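Local coordinates for protein second substrate binding domain of putative amino acid ABC transporter (Streptococcus pneumoniae, PDB 4OEN) that probably captures an amino acid outside the cell and delivers it to the membrane part of an ABC transporter, at residues A[91-96]-A[175-180]. Residues are numbered along the deposited sequence; the frame is centred on the assembly and turned at random.
Sequences TILGVK and TPISGT
The carbonyl oxygen of Leu93 is approached by three groups: a water donates to Leu93 O at 2.6 Å, Thr175 CA makes a CA-H...O contact with it, and the methyl Thr175 CG2 lies 3.5 Å from that same Leu93 O. The water also accepts from Ile177 N. A second water accepts from Leu93 N and donates to Ile177 O at 3.1 Å, so two waters bridge both backbone polar groups of Leu93 to Ile177, where the chains stand too far apart for direct pairing. Direct pairing does occur at Thr91 and Thr180, an antiparallel hydrogen-bonded pair: Thr91 N donates to Thr180 O (156° at the hydrogen), and Thr180 N to Thr91 O (162°). In this type II periplasmic binding protein fold, 175-179 is the loop between strands 173-174 and 180-190, both antiparallel partners of strand 87-96. Ile92 points toward the loop: CG1, anti to the backbone N (chi1 -162°), lies 3.3 Å from Ile177 O, and the extended second torsion carries CD1 to 3.7 Å from Thr175 CB, the two side chains crossing at about a right angle. Leu93 CD2 also meets Ile177 CD1 at 3.8 Å; further along the strand, Val95 CG2 rests against Pro176 CD at 3.9 Å.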
loop_
_atom_site.group_PDB
_atom_site.type_symbol
_atom_site.label_atom_id
_atom_site.label_comp_id
_atom_site.label_asym_id
_atom_site.label_seq_id
_atom_site.Cartn_x
_atom_site.Cartn_y
_atom_site.Cartn_z
ATOM N N THR A 91 -0.627 -9.289 -2.031
ATOM C CA THR A 91 0.694 -9.890 -1.913
ATOM C C THR A 91 1.038 -10.437 -3.303
ATOM O O THR A 91 0.153 -10.876 -4.023
ATOM C CB THR A 91 0.732 -11.013 -0.843
ATOM O OG1 THR A 91 2.030 -11.602 -0.844
ATOM C CG2 THR A 91 -0.279 -12.080 -1.136
ATOM N N ILE A 92 2.308 -10.376 -3.682
ATOM C CA ILE A 92 2.691 -10.746 -5.046
ATOM C C ILE A 92 4.097 -11.316 -5.064
ATOM O O ILE A 92 4.939 -10.972 -4.236
ATOM C CB ILE A 92 2.568 -9.511 -5.991
ATOM C CG1 ILE A 92 2.520 -9.922 -7.458
ATOM C CG2 ILE A 92 3.676 -8.500 -5.746
ATOM C CD1 ILE A 92 2.110 -8.763 -8.364
ATOM N N LEU A 93 4.336 -12.229 -5.996
ATOM C CA LEU A 93 5.662 -12.806 -6.167
ATOM C C LEU A 93 6.602 -11.852 -6.916
ATOM O O LEU A 93 6.209 -11.221 -7.904
ATOM C CB LEU A 93 5.570 -14.134 -6.939
ATOM C CG LEU A 93 6.816 -15.017 -6.834
ATOM C CD1 LEU A 93 6.817 -15.801 -5.524
ATOM C CD2 LEU A 93 6.926 -15.951 -8.045
ATOM N N GLY A 94 7.850 -11.774 -6.470
ATOM C CA GLY A 94 8.873 -10.995 -7.167
ATOM C C GLY A 94 10.041 -11.883 -7.554
ATOM O O GLY A 94 10.442 -12.736 -6.765
ATOM N N VAL A 95 10.559 -11.717 -8.774
ATOM C CA VAL A 95 11.770 -12.408 -9.219
ATOM C C VAL A 95 12.679 -11.465 -10.011
ATOM O O VAL A 95 12.252 -10.391 -10.446
ATOM C CB VAL A 95 11.438 -13.654 -10.096
ATOM C CG1 VAL A 95 10.662 -14.692 -9.301
ATOM C CG2 VAL A 95 10.669 -13.247 -11.363
ATOM N N LYS A 96 13.942 -11.847 -10.191
ATOM C CA LYS A 96 14.824 -11.090 -11.073
ATOM C C LYS A 96 14.336 -11.132 -12.515
ATOM O O LYS A 96 13.645 -12.069 -12.924
ATOM C CB LYS A 96 16.253 -11.614 -10.985
ATOM C CG LYS A 96 16.807 -11.558 -9.573
ATOM C CD LYS A 96 18.251 -12.042 -9.531
ATOM C CE LYS A 96 19.180 -11.094 -10.266
ATOM N NZ LYS A 96 20.591 -11.571 -10.220
ATOM N N THR A 175 7.158 -9.201 -11.891
ATOM C CA THR A 175 6.044 -9.823 -11.195
ATOM C C THR A 175 5.263 -10.657 -12.202
ATOM O O THR A 175 4.313 -10.176 -12.828
ATOM C CB THR A 175 5.135 -8.778 -10.538
ATOM O OG1 THR A 175 4.777 -7.790 -11.512
ATOM C CG2 THR A 175 5.863 -8.084 -9.381
ATOM N N PRO A 176 5.679 -11.915 -12.380
ATOM C CA PRO A 176 5.123 -12.757 -13.446
ATOM C C PRO A 176 3.743 -13.353 -13.137
ATOM O O PRO A 176 3.107 -13.917 -14.056
ATOM C CB PRO A 176 6.169 -13.859 -13.580
ATOM C CG PRO A 176 6.761 -13.977 -12.211
ATOM C CD PRO A 176 6.796 -12.573 -11.677
ATOM N N ILE A 177 3.300 -13.244 -11.883
ATOM C CA ILE A 177 2.011 -13.794 -11.456
ATOM C C ILE A 177 1.139 -12.730 -10.803
ATOM O O ILE A 177 1.615 -11.981 -9.940
ATOM C CB ILE A 177 2.205 -14.954 -10.462
ATOM C CG1 ILE A 177 3.210 -15.974 -11.009
ATOM C CG2 ILE A 177 0.866 -15.626 -10.154
ATOM C CD1 ILE A 177 3.786 -16.884 -9.917
ATOM N N SER A 178 -0.136 -12.653 -11.193
ATOM C CA SER A 178 -1.033 -11.682 -10.572
ATOM C C SER A 178 -1.063 -11.875 -9.059
ATOM O O SER A 178 -0.927 -12.992 -8.562
ATOM C CB SER A 178 -2.450 -11.786 -11.136
ATOM O OG SER A 178 -3.079 -12.979 -10.710
ATOM N N GLY A 179 -1.235 -10.769 -8.349
ATOM C CA GLY A 179 -1.232 -10.770 -6.898
ATOM C C GLY A 179 -2.486 -11.368 -6.308
ATOM O O GLY A 179 -3.500 -11.554 -7.005
ATOM N N THR A 180 -2.403 -11.692 -5.020
ATOM C CA THR A 180 -3.530 -12.201 -4.247
ATOM C C THR A 180 -3.942 -11.128 -3.254
ATOM O O THR A 180 -3.108 -10.624 -2.487
ATOM C CB THR A 180 -3.177 -13.503 -3.492
ATOM O OG1 THR A 180 -3.019 -14.571 -4.433
ATOM C CG2 THR A 180 -4.271 -13.880 -2.520
HETATM O O HOH W 1 4.324 -12.012 -9.572
HETATM O O HOH W 2 1.912 -13.326 -7.181
#